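Local coordinates for protein Non-reducing end alpha-L-arabinofuranosidase BoGH43B (Bacteroides ovatus, PDB 5JOZ) that removes terminal non-reducing alpha-L-arabinofuranoside residues from the branches of xyloglucan during its degradation, at residues A[443-449]-A[461-466]; A[387-391]-A[437-441]; A[51-55]-A[320-324]; A[351-355]-A[395-400]; A[376-380]-A[492-496]. All coordinates share one frame; numbering follows the deposited sequence.

Contact 1: residues A[443-449]-A[461-466]; sequences TETTYTF and GTASTR
Thr465 closes one end of this contact against Glu444, Thr445 and Tyr447. Its CB sits 3.3 Å from Glu444 O. The two branches then part. OG1 lies between the backbone N and the carbonyl carbon (chi1 57°). This turns it to Glu444 O, to which it donates a short hydrogen bond of 2.5 Å. CG2 also stays near Glu444 O (3.4 Å) but lies over one face of the Tyr447 ring, 3.6 Å from CE2 of Tyr447. This is a CH-pi contact, and the two side chains cross at about a right angle. The backbone of Thr465 is held as well, since its N donates to Thr445 O at 2.8 Å in a nearly straight bond. With an alanine in place of Thr465, the carbonyl of Glu444 would probably lose its hydroxyl partner and the face of Tyr447 its methyl cover. The far end of the Tyr447 ring has its own support, a hydrogen bond from OH to Gln365.

Further along, Ala463 CB lies at the edge of the Phe449 ring, 3.9 Å from Phe449 CE1. On the other face of the sheet, Thr448 and Thr462 lie side by side, with OG1 of Thr448 3.6 Å from CG2 of Thr462. Backbone bonds pair Tyr447 with Ala463 in both directions, and Phe449 N with Gly461 O. Thr446 with Ser464 and Thr448 with Thr462 are the non-hydrogen-bonded pairs. The arrangement is an antiparallel beta hairpin, formed by strands 446-453 and 456-464 in the C-terminal concanavalin A-like domain.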
# COMPACT_ATOMS: atom_id res chain seq x y z
N THR A 443 13.02 15.86 -0.73
CA THR A 443 12.03 16.94 -0.81
C THR A 443 10.99 16.48 -1.82
O THR A 443 11.17 15.43 -2.45
CB THR A 443 12.65 18.25 -1.33
OG1 THR A 443 13.01 18.08 -2.71
CG2 THR A 443 13.88 18.64 -0.52
N GLU A 444 9.94 17.28 -2.01
CA GLU A 444 8.89 17.01 -3.00
C GLU A 444 9.43 16.71 -4.39
O GLU A 444 8.92 15.82 -5.09
CB GLU A 444 7.91 18.19 -3.09
CG GLU A 444 6.92 18.26 -1.95
CD GLU A 444 6.14 19.55 -1.94
OE1 GLU A 444 6.74 20.60 -1.62
OE2 GLU A 444 4.92 19.52 -2.25
N THR A 445 10.48 17.43 -4.79
CA THR A 445 11.06 17.33 -6.13
C THR A 445 12.33 16.47 -6.22
O THR A 445 12.58 15.87 -7.26
CB THR A 445 11.41 18.74 -6.66
OG1 THR A 445 12.33 19.38 -5.76
CG2 THR A 445 10.15 19.62 -6.79
N THR A 446 13.14 16.45 -5.17
CA THR A 446 14.51 15.91 -5.28
C THR A 446 14.90 14.95 -4.16
O THR A 446 14.59 15.19 -2.98
CB THR A 446 15.57 17.04 -5.34
OG1 THR A 446 15.49 17.83 -4.15
CG2 THR A 446 15.34 17.94 -6.55
N TYR A 447 15.55 13.86 -4.55
CA TYR A 447 16.27 13.00 -3.63
C TYR A 447 17.71 13.41 -3.72
O TYR A 447 18.21 13.61 -4.83
CB TYR A 447 16.17 11.55 -4.08
CG TYR A 447 14.80 10.95 -4.01
CD1 TYR A 447 14.24 10.61 -2.79
CD2 TYR A 447 14.09 10.67 -5.17
CE1 TYR A 447 12.99 10.03 -2.72
CE2 TYR A 447 12.83 10.08 -5.11
CZ TYR A 447 12.29 9.77 -3.87
OH TYR A 447 11.04 9.20 -3.80
N THR A 448 18.36 13.53 -2.57
CA THR A 448 19.80 13.78 -2.49
C THR A 448 20.45 12.62 -1.74
O THR A 448 19.94 12.17 -0.72
CB THR A 448 20.10 15.13 -1.81
OG1 THR A 448 19.40 16.16 -2.51
CG2 THR A 448 21.61 15.45 -1.84
N PHE A 449 21.57 12.14 -2.28
CA PHE A 449 22.26 10.92 -1.82
C PHE A 449 23.63 11.28 -1.23
O PHE A 449 24.44 11.93 -1.90
CB PHE A 449 22.45 9.97 -3.00
CG PHE A 449 21.16 9.57 -3.66
CD1 PHE A 449 20.63 10.32 -4.71
CD2 PHE A 449 20.47 8.44 -3.21
CE1 PHE A 449 19.43 9.95 -5.30
CE2 PHE A 449 19.27 8.06 -3.81
CZ PHE A 449 18.75 8.81 -4.86
N GLY A 461 25.28 12.83 -5.20
CA GLY A 461 24.40 13.08 -6.35
C GLY A 461 22.95 13.31 -5.95
O GLY A 461 22.57 13.14 -4.79
N THR A 462 22.15 13.71 -6.94
CA THR A 462 20.72 13.99 -6.77
C THR A 462 19.93 13.29 -7.86
O THR A 462 20.49 12.91 -8.89
CB THR A 462 20.39 15.49 -6.90
OG1 THR A 462 20.90 15.98 -8.14
CG2 THR A 462 20.97 16.28 -5.75
N ALA A 463 18.62 13.15 -7.62
CA ALA A 463 17.71 12.63 -8.64
C ALA A 463 16.30 13.19 -8.42
O ALA A 463 15.95 13.60 -7.32
CB ALA A 463 17.69 11.11 -8.60
N SER A 464 15.50 13.20 -9.49
CA SER A 464 14.14 13.74 -9.44
C SER A 464 13.13 12.73 -8.89
O SER A 464 13.18 11.53 -9.21
CB SER A 464 13.69 14.21 -10.83
OG SER A 464 13.50 13.11 -11.70
N THR A 465 12.21 13.21 -8.07
CA THR A 465 11.04 12.44 -7.67
C THR A 465 10.09 12.22 -8.86
O THR A 465 9.40 11.20 -8.95
CB THR A 465 10.27 13.13 -6.54
OG1 THR A 465 9.89 14.44 -6.95
CG2 THR A 465 11.12 13.21 -5.28
N ARG A 466 10.09 13.18 -9.78
CA ARG A 466 9.32 13.12 -11.03
C ARG A 466 9.60 11.88 -11.87
O ARG A 466 8.68 11.26 -12.41
CB ARG A 466 9.62 14.38 -11.85
CG ARG A 466 8.77 14.60 -13.08
CD ARG A 466 9.39 15.69 -13.94
NE ARG A 466 10.70 15.28 -14.42
CZ ARG A 466 11.52 16.03 -15.15
NH1 ARG A 466 11.18 17.26 -15.52
NH2 ARG A 466 12.70 15.53 -15.52

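Contact 2: residues A[387-391]-A[437-441]; sequences AGLVV and ILSIT
Leu389 and Ile440 meet in the core of a beta sandwich, between strands of two facing sheets. CD1 of Ile440 lies 3.6 Å from CB of Leu389. The two side chains slide past each other in opposite directions, so the tip of one packs beside the base of the other. The ethyl arm of Ile440 makes this reach. Its CG1 stands opposite the carbonyl carbon (chi1 -59°) and the chain is extended beyond it. The same CD1 is shared with Val391, whose CG2 is 4.1 Å away.

Leu389 CD1 reaches Leu438, two residues before Ile440 on the other strand. It lies 3.7 Å from Leu438 O and 4.1 Å from Leu438 CB. Leu438 answers with CD1, which presses to 3.5 Å from Gly388 CA. Packing is close at this point. Gly388 has no side chain, and the chain turns a corner at this residue.

The strands belong to the concanavalin A-like domain. Strand 389-392 is part of the sheet that also holds 397-406 and 480-486, and strand 436-442 lies between 370-377 and 446-453 in the other sheet. The axes of strand segments 389-391 and 437-441 come within 8.4 Å, with directions only 16° apart. At that spacing side chains alone fill the gap, and all of those that meet across it are aliphatic. Val390 points away from this interface and packs on His398 and Asp400. Ala374 and Met483 also pack on Leu389, while Ile481 packs on Ile440.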
# COMPACT_ATOMS: atom_id res chain seq x y z
N ALA A 387 25.68 -3.59 -2.19
CA ALA A 387 24.70 -3.51 -1.13
C ALA A 387 24.60 -2.07 -0.64
O ALA A 387 25.59 -1.32 -0.68
CB ALA A 387 25.07 -4.42 0.03
N GLY A 388 23.41 -1.69 -0.18
CA GLY A 388 23.17 -0.34 0.27
C GLY A 388 21.70 -0.06 0.35
O GLY A 388 20.93 -0.93 0.76
N LEU A 389 21.31 1.16 -0.05
CA LEU A 389 19.93 1.63 -0.03
C LEU A 389 19.41 1.86 -1.43
O LEU A 389 20.16 2.23 -2.33
CB LEU A 389 19.80 2.92 0.77
CG LEU A 389 20.31 2.87 2.21
CD1 LEU A 389 20.08 4.21 2.89
CD2 LEU A 389 19.68 1.73 3.00
N VAL A 390 18.11 1.63 -1.60
CA VAL A 390 17.45 1.79 -2.89
C VAL A 390 16.14 2.58 -2.74
O VAL A 390 15.38 2.34 -1.80
CB VAL A 390 17.18 0.42 -3.56
CG1 VAL A 390 16.37 0.58 -4.86
CG2 VAL A 390 18.51 -0.27 -3.84
N VAL A 391 15.93 3.51 -3.67
CA VAL A 391 14.65 4.16 -3.88
C VAL A 391 14.03 3.38 -5.02
O VAL A 391 14.52 3.44 -6.15
CB VAL A 391 14.83 5.65 -4.27
CG1 VAL A 391 13.49 6.33 -4.45
CG2 VAL A 391 15.65 6.39 -3.21
N ILE A 437 27.95 5.04 6.57
CA ILE A 437 26.61 5.55 6.74
C ILE A 437 26.17 6.02 5.38
O ILE A 437 26.78 6.93 4.82
CB ILE A 437 26.54 6.72 7.73
CG1 ILE A 437 26.98 6.25 9.13
CG2 ILE A 437 25.12 7.30 7.75
CD1 ILE A 437 27.08 7.36 10.16
N LEU A 438 25.13 5.37 4.86
CA LEU A 438 24.52 5.75 3.60
C LEU A 438 23.27 6.50 3.93
O LEU A 438 22.53 6.11 4.83
CB LEU A 438 24.16 4.51 2.79
CG LEU A 438 25.31 3.65 2.30
CD1 LEU A 438 24.72 2.48 1.53
CD2 LEU A 438 26.30 4.41 1.44
N SER A 439 23.01 7.57 3.19
CA SER A 439 21.98 8.52 3.56
C SER A 439 21.21 9.00 2.31
O SER A 439 21.81 9.26 1.27
CB SER A 439 22.64 9.68 4.31
OG SER A 439 21.76 10.27 5.24
N ILE A 440 19.88 9.05 2.42
CA ILE A 440 19.01 9.57 1.37
C ILE A 440 18.10 10.59 2.01
O ILE A 440 17.42 10.26 2.98
CB ILE A 440 18.12 8.49 0.73
CG1 ILE A 440 18.99 7.38 0.11
CG2 ILE A 440 17.20 9.11 -0.32
CD1 ILE A 440 18.24 6.09 -0.06
N THR A 441 18.11 11.81 1.49
CA THR A 441 17.25 12.86 1.97
C THR A 441 16.31 13.24 0.82
O THR A 441 16.68 13.11 -0.35
CB THR A 441 18.04 14.09 2.47
OG1 THR A 441 18.61 14.80 1.37
CG2 THR A 441 19.14 13.66 3.43

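Contact 3: residues A[51-55]-A[320-324]; sequences KLIGH and GLDWT
Leu321 packs on Leu52 where the two domains of the enzyme meet. Strand 51-55 is the outermost strand of the first four-stranded blade in the catalytic beta-propeller. Segment 320-324 belongs to the C-terminal concanavalin A-like domain, and its residues Gly320 to Trp323 form a type I beta turn.

The tight part is apolar. CD2 of Leu52 lies 3.6 Å from CB of Leu321 and 3.5 Å from its carbonyl carbon C. CG of Leu52 stands opposite its backbone N (chi1 -179°), which carries the branch out over the turn. Leu321 reaches back the other way. Its CD1 settles against the strand backbone, 3.7 Å from Ile53 C. Ile53 and Gly54 both face Val41 there, a classic beta bulge.

The other side is looser. Leu321 itself remains exposed to solvent, although it carries much of the contact. Asp322 CB leads off from the strand and its carboxylate comes back, with OD1 3.6 Å from Leu52 CD2. That is a contact of a polar oxygen with a methyl group. Trp323 turns into its own domain, where NE1 bonds to Asp312 and the ring meets Arg363 in a cation-pi contact.

Just after the turn, Thr324 OG1 donates to Asp322 O. At the buried end of the interface, the His55 ring presents its edge to the turn, with CE1 3.2 Å from Leu321 O.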
# COMPACT_ATOMS: atom_id res chain seq x y z
N LYS A 51 -2.45 2.63 13.75
CA LYS A 51 -1.29 1.83 14.13
C LYS A 51 -1.33 0.53 13.36
O LYS A 51 -2.38 -0.13 13.31
CB LYS A 51 -1.31 1.54 15.63
CG LYS A 51 -0.15 0.68 16.13
CD LYS A 51 -0.07 0.64 17.66
CE LYS A 51 1.37 0.74 18.16
NZ LYS A 51 2.07 -0.57 18.11
N LEU A 52 -0.18 0.15 12.80
CA LEU A 52 -0.06 -1.10 12.06
C LEU A 52 0.02 -2.23 13.08
O LEU A 52 0.83 -2.15 14.01
CB LEU A 52 1.21 -1.06 11.20
CG LEU A 52 1.56 -2.25 10.31
CD1 LEU A 52 0.46 -2.51 9.28
CD2 LEU A 52 2.89 -1.99 9.63
N ILE A 53 -0.84 -3.24 12.95
CA ILE A 53 -0.87 -4.38 13.89
C ILE A 53 -0.58 -5.76 13.28
O ILE A 53 -0.30 -6.71 14.01
CB ILE A 53 -2.20 -4.46 14.68
CG1 ILE A 53 -3.41 -4.65 13.75
CG2 ILE A 53 -2.40 -3.22 15.55
CD1 ILE A 53 -4.60 -5.25 14.47
N GLY A 54 -0.65 -5.87 11.96
CA GLY A 54 -0.39 -7.14 11.30
C GLY A 54 -0.62 -7.01 9.82
O GLY A 54 -0.78 -5.89 9.30
N HIS A 55 -0.62 -8.14 9.13
CA HIS A 55 -0.96 -8.21 7.72
C HIS A 55 -1.89 -9.40 7.52
O HIS A 55 -1.71 -10.43 8.17
CB HIS A 55 0.31 -8.35 6.88
CG HIS A 55 1.28 -7.22 7.05
ND1 HIS A 55 2.07 -7.08 8.17
CD2 HIS A 55 1.57 -6.16 6.26
CE1 HIS A 55 2.79 -5.98 8.07
NE2 HIS A 55 2.51 -5.41 6.91
N GLY A 320 10.36 -5.43 12.49
CA GLY A 320 9.29 -4.45 12.55
C GLY A 320 8.30 -4.61 11.41
O GLY A 320 8.69 -4.89 10.26
N LEU A 321 7.03 -4.40 11.73
CA LEU A 321 5.91 -4.66 10.82
C LEU A 321 5.92 -3.82 9.55
O LEU A 321 5.42 -4.27 8.53
CB LEU A 321 4.57 -4.48 11.57
CG LEU A 321 4.25 -5.50 12.68
CD1 LEU A 321 3.03 -5.09 13.47
CD2 LEU A 321 4.05 -6.89 12.09
N ASP A 322 6.52 -2.62 9.61
CA ASP A 322 6.66 -1.71 8.47
C ASP A 322 7.60 -2.28 7.39
O ASP A 322 7.48 -1.91 6.21
CB ASP A 322 7.19 -0.32 8.90
CG ASP A 322 6.22 0.46 9.81
OD1 ASP A 322 5.12 0.83 9.36
OD2 ASP A 322 6.57 0.73 10.97
N TRP A 323 8.54 -3.15 7.78
CA TRP A 323 9.50 -3.73 6.82
C TRP A 323 8.81 -4.65 5.83
O TRP A 323 7.91 -5.42 6.18
CB TRP A 323 10.66 -4.43 7.53
CG TRP A 323 11.53 -3.44 8.24
CD1 TRP A 323 11.72 -3.31 9.58
CD2 TRP A 323 12.28 -2.39 7.63
NE1 TRP A 323 12.56 -2.26 9.85
CE2 TRP A 323 12.92 -1.67 8.66
CE3 TRP A 323 12.49 -1.99 6.30
CZ2 TRP A 323 13.75 -0.58 8.41
CZ3 TRP A 323 13.31 -0.91 6.05
CH2 TRP A 323 13.93 -0.21 7.10
N THR A 324 9.24 -4.54 4.57
CA THR A 324 8.51 -5.09 3.44
C THR A 324 9.46 -5.70 2.40
O THR A 324 10.52 -5.13 2.10
CB THR A 324 7.67 -3.97 2.78
OG1 THR A 324 6.99 -3.21 3.79
CG2 THR A 324 6.65 -4.55 1.85

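Contact 4: residues A[351-355]-A[395-400]; sequences NFTTN and DKNHYD
Phe352 and His398 form an edge-to-face aromatic pair where a loop lies on the outer side of the sandwich. The edge of Phe352 meets the face of His398, with planes at 53°. CD2 of Phe352 stands 3.7 Å from NE2 of His398, over the rim of the imidazole.

Strand 397-406 belongs to one sheet of the concanavalin A-like domain, and the loop leads to strand 359-364 of that sheet. His398 CG sits between its backbone N and carbonyl carbon (chi1 55°). The rotation of its ring is fixed by ND1, which donates to OD1 of Asp400 at 2.8 Å, on the syn side but 34° out of the carboxylate plane. Tyr484 stacks on Phe352. An alanine at His398 would probably leave the edge of Phe352 without its facing ring and Asp400 OD1 without this donor.

Near the loop's end, polar groups meet through water. One water donates to Asn355 OD1 (2.9 Å) and to Asp395 OD2 (2.8 Å). The direct approach of Asp395 OD2 to Phe352 O, at 3.4 Å, brings two acceptors together. Asp395 makes salt bridges to Arg392 and Arg327, which probably offset its charge. Asn355 ND2 also hydrogen-bonds to Gly67 O of the catalytic domain.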
# COMPACT_ATOMS: atom_id res chain seq x y z
N ASN A 351 18.54 -10.05 -8.87
CA ASN A 351 18.32 -8.59 -8.79
C ASN A 351 16.85 -8.28 -9.16
O ASN A 351 16.00 -9.17 -9.07
CB ASN A 351 19.37 -7.80 -9.61
CG ASN A 351 19.35 -8.11 -11.11
OD1 ASN A 351 18.33 -8.52 -11.68
ND2 ASN A 351 20.49 -7.90 -11.75
N PHE A 352 16.54 -7.04 -9.55
CA PHE A 352 15.15 -6.67 -9.88
C PHE A 352 14.66 -7.18 -11.25
O PHE A 352 13.46 -7.27 -11.48
CB PHE A 352 14.96 -5.14 -9.82
CG PHE A 352 15.33 -4.53 -8.50
CD1 PHE A 352 14.58 -4.80 -7.36
CD2 PHE A 352 16.41 -3.66 -8.39
CE1 PHE A 352 14.91 -4.24 -6.13
CE2 PHE A 352 16.75 -3.09 -7.17
CZ PHE A 352 16.00 -3.38 -6.04
N THR A 353 15.61 -7.53 -12.12
CA THR A 353 15.33 -7.91 -13.52
C THR A 353 14.54 -9.21 -13.70
O THR A 353 14.07 -9.48 -14.80
CB THR A 353 16.65 -8.04 -14.31
OG1 THR A 353 17.54 -6.97 -13.95
CG2 THR A 353 16.42 -7.99 -15.83
N THR A 354 14.40 -10.02 -12.65
CA THR A 354 13.47 -11.16 -12.66
C THR A 354 12.24 -10.88 -11.80
O THR A 354 12.22 -9.94 -11.02
CB THR A 354 14.12 -12.46 -12.15
OG1 THR A 354 14.58 -12.29 -10.80
CG2 THR A 354 15.29 -12.86 -13.06
N ASN A 355 11.24 -11.74 -11.95
CA ASN A 355 10.05 -11.73 -11.11
C ASN A 355 10.12 -12.85 -10.04
O ASN A 355 9.33 -13.79 -10.05
CB ASN A 355 8.79 -11.87 -11.98
CG ASN A 355 8.52 -10.64 -12.84
OD1 ASN A 355 9.27 -9.67 -12.84
ND2 ASN A 355 7.42 -10.69 -13.59
N ASP A 395 10.52 -2.53 -10.86
CA ASP A 395 11.71 -3.29 -11.30
C ASP A 395 12.57 -2.57 -12.35
O ASP A 395 13.74 -2.88 -12.48
CB ASP A 395 11.30 -4.67 -11.86
CG ASP A 395 10.71 -5.60 -10.79
OD1 ASP A 395 10.87 -5.30 -9.58
OD2 ASP A 395 10.09 -6.63 -11.15
N LYS A 396 11.98 -1.64 -13.08
CA LYS A 396 12.65 -0.89 -14.15
C LYS A 396 13.01 0.54 -13.74
O LYS A 396 13.66 1.23 -14.52
CB LYS A 396 11.75 -0.85 -15.41
CG LYS A 396 11.44 -2.23 -16.00
CD LYS A 396 10.41 -2.18 -17.11
CE LYS A 396 10.14 -3.60 -17.63
NZ LYS A 396 9.01 -3.68 -18.60
N ASN A 397 12.58 1.00 -12.57
CA ASN A 397 12.77 2.39 -12.17
C ASN A 397 13.12 2.49 -10.68
O ASN A 397 12.27 2.28 -9.81
CB ASN A 397 11.51 3.20 -12.50
CG ASN A 397 11.33 3.40 -14.01
OD1 ASN A 397 11.85 4.35 -14.60
ND2 ASN A 397 10.57 2.51 -14.62
N HIS A 398 14.37 2.81 -10.41
CA HIS A 398 14.90 2.81 -9.05
C HIS A 398 16.26 3.46 -8.99
O HIS A 398 17.06 3.32 -9.93
CB HIS A 398 15.03 1.37 -8.53
CG HIS A 398 15.85 0.47 -9.40
ND1 HIS A 398 17.21 0.28 -9.22
CD2 HIS A 398 15.51 -0.30 -10.47
CE1 HIS A 398 17.67 -0.55 -10.13
NE2 HIS A 398 16.66 -0.93 -10.89
N TYR A 399 16.54 4.14 -7.88
CA TYR A 399 17.84 4.78 -7.65
C TYR A 399 18.59 3.99 -6.60
O TYR A 399 18.06 3.77 -5.52
CB TYR A 399 17.66 6.21 -7.15
CG TYR A 399 16.81 7.10 -8.05
CD1 TYR A 399 17.01 7.13 -9.43
CD2 TYR A 399 15.82 7.92 -7.51
CE1 TYR A 399 16.25 7.95 -10.24
CE2 TYR A 399 15.05 8.75 -8.31
CZ TYR A 399 15.27 8.77 -9.68
OH TYR A 399 14.52 9.60 -10.48
N ASP A 400 19.83 3.60 -6.90
CA ASP A 400 20.60 2.69 -6.06
C ASP A 400 21.80 3.37 -5.42
O ASP A 400 22.75 3.73 -6.11
CB ASP A 400 21.10 1.52 -6.92
CG ASP A 400 19.99 0.65 -7.46
OD1 ASP A 400 18.82 0.77 -7.02
OD2 ASP A 400 20.29 -0.19 -8.34
O HOH W 1 12.02 -7.65 -8.64
O HOH W 2 7.96 -7.03 -12.96

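Contact 5: residues A[376-380]-A[492-496]; sequences VNFIP and NTNPA
Val376 begins the contact with CG2 4.3 Å from Ala496 CB. It lies on strand 370-377, next to strand 496-505 in one sheet of the concanavalin A-like sandwich. Here the loop 492-496 comes in to start that second strand.

Asn377 contributes its backbone. Its O accepts a CA-H...O contact from Ala496, with CA 3.4 Å away.

Phe378 carries much of the contact with its ring. Its CG is opposite the backbone N (chi1 -178°), and this carries the ring along the loop. CD1 rests 3.7 Å from Ala496 CB. The edge of the ring then meets the carbonyl oxygens of Pro495 and Asn494, with CE1 3.6 Å from Asn494 O. At the far end CZ comes 3.4 Å from Asn492 ND2. Ring and amide planes are 35° apart there. That amide nitrogen is also bonded to Glu386 O, which helps to hold it beside the ring.

At Ile379 the contact becomes polar and uses the backbone. Its N donates to a water that in turn donates to Pro495 O. A second water links Ile379 O with the backbone N of Asn494. The side chain of Asn494 binds the same carbonyl directly, so Ile379 O has two donors. Asn494 ND2 lies 2.8 Å from Ile379 O in an almost straight bond (171° at the hydrogen), tilted somewhat from the carbonyl plane.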
# COMPACT_ATOMS: atom_id res chain seq x y z
N VAL A 376 26.02 0.61 7.60
CA VAL A 376 26.19 -0.70 6.98
C VAL A 376 27.67 -1.11 6.94
O VAL A 376 28.57 -0.28 6.70
CB VAL A 376 25.56 -0.73 5.57
CG1 VAL A 376 26.18 0.31 4.65
CG2 VAL A 376 25.64 -2.13 4.94
N ASN A 377 27.90 -2.39 7.20
CA ASN A 377 29.20 -3.02 7.04
C ASN A 377 29.10 -3.91 5.81
O ASN A 377 28.32 -4.87 5.80
CB ASN A 377 29.55 -3.84 8.30
CG ASN A 377 30.99 -4.36 8.29
OD1 ASN A 377 31.89 -3.74 7.73
ND2 ASN A 377 31.20 -5.51 8.91
N PHE A 378 29.86 -3.60 4.76
CA PHE A 378 29.86 -4.42 3.55
C PHE A 378 31.17 -4.37 2.80
O PHE A 378 31.56 -3.33 2.29
CB PHE A 378 28.71 -4.02 2.60
CG PHE A 378 28.64 -4.88 1.36
CD1 PHE A 378 28.46 -6.25 1.45
CD2 PHE A 378 28.78 -4.32 0.09
CE1 PHE A 378 28.42 -7.05 0.31
CE2 PHE A 378 28.74 -5.11 -1.06
CZ PHE A 378 28.55 -6.47 -0.94
N ILE A 379 31.84 -5.52 2.73
CA ILE A 379 33.08 -5.67 1.97
C ILE A 379 32.77 -6.43 0.68
O ILE A 379 32.53 -7.64 0.73
CB ILE A 379 34.16 -6.44 2.77
CG1 ILE A 379 34.43 -5.76 4.12
CG2 ILE A 379 35.45 -6.58 1.95
CD1 ILE A 379 34.91 -4.32 4.04
N PRO A 380 32.75 -5.73 -0.47
CA PRO A 380 32.60 -6.45 -1.74
C PRO A 380 33.95 -6.98 -2.20
O PRO A 380 34.96 -6.31 -2.03
CB PRO A 380 32.09 -5.37 -2.70
CG PRO A 380 32.65 -4.10 -2.16
CD PRO A 380 32.80 -4.27 -0.67
N ASN A 492 26.57 -12.72 -3.32
CA ASN A 492 27.60 -11.91 -2.67
C ASN A 492 28.45 -12.85 -1.82
O ASN A 492 27.92 -13.74 -1.16
CB ASN A 492 27.02 -10.78 -1.78
CG ASN A 492 26.66 -9.52 -2.56
OD1 ASN A 492 26.98 -9.38 -3.74
ND2 ASN A 492 26.00 -8.58 -1.89
N THR A 493 29.76 -12.64 -1.84
CA THR A 493 30.70 -13.44 -1.04
C THR A 493 30.43 -13.21 0.45
O THR A 493 30.32 -14.16 1.22
CB THR A 493 32.17 -13.08 -1.35
OG1 THR A 493 32.34 -11.67 -1.22
CG2 THR A 493 32.55 -13.51 -2.77
N ASN A 494 30.31 -11.94 0.82
CA ASN A 494 30.08 -11.54 2.21
C ASN A 494 28.67 -10.98 2.44
O ASN A 494 28.06 -10.42 1.54
CB ASN A 494 31.07 -10.44 2.60
CG ASN A 494 32.52 -10.88 2.48
OD1 ASN A 494 32.90 -11.97 2.91
ND2 ASN A 494 33.34 -10.01 1.89
N PRO A 495 28.19 -11.09 3.67
CA PRO A 495 26.94 -10.44 4.02
C PRO A 495 27.09 -8.92 4.15
O PRO A 495 28.19 -8.42 4.38
CB PRO A 495 26.60 -11.05 5.39
CG PRO A 495 27.90 -11.47 5.96
CD PRO A 495 28.74 -11.88 4.79
N ALA A 496 25.98 -8.20 3.98
CA ALA A 496 25.90 -6.78 4.29
C ALA A 496 25.14 -6.64 5.61
O ALA A 496 23.99 -7.04 5.70
CB ALA A 496 25.19 -6.04 3.18
O HOH W 3 30.97 -7.63 4.95
O HOH W 4 30.83 -9.47 -0.79

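In the fold
From the N terminus, contact 3 closes first. It brings 320-324 back to 51-55 and joins the propeller to the C-terminal domain. The other four contacts follow within that sandwich domain. Contact 4 opens at 351-355, contact 5 at 376-380 and contact 2 at 387-391. Contact 4 closes at 395-400, so it crosses both contact 5 and contact 2. Contact 2 closes at 437-441, and the short hairpin of contact 1 follows directly. Contacts 2 and 1 both nest inside the long loop that contact 5 closes at 492-496. Contact 2 spans the two sheets. Tyr447 and Phe449 of contact 1 pack on Val391, and Tyr399 of segment 395-400 reaches Ser464.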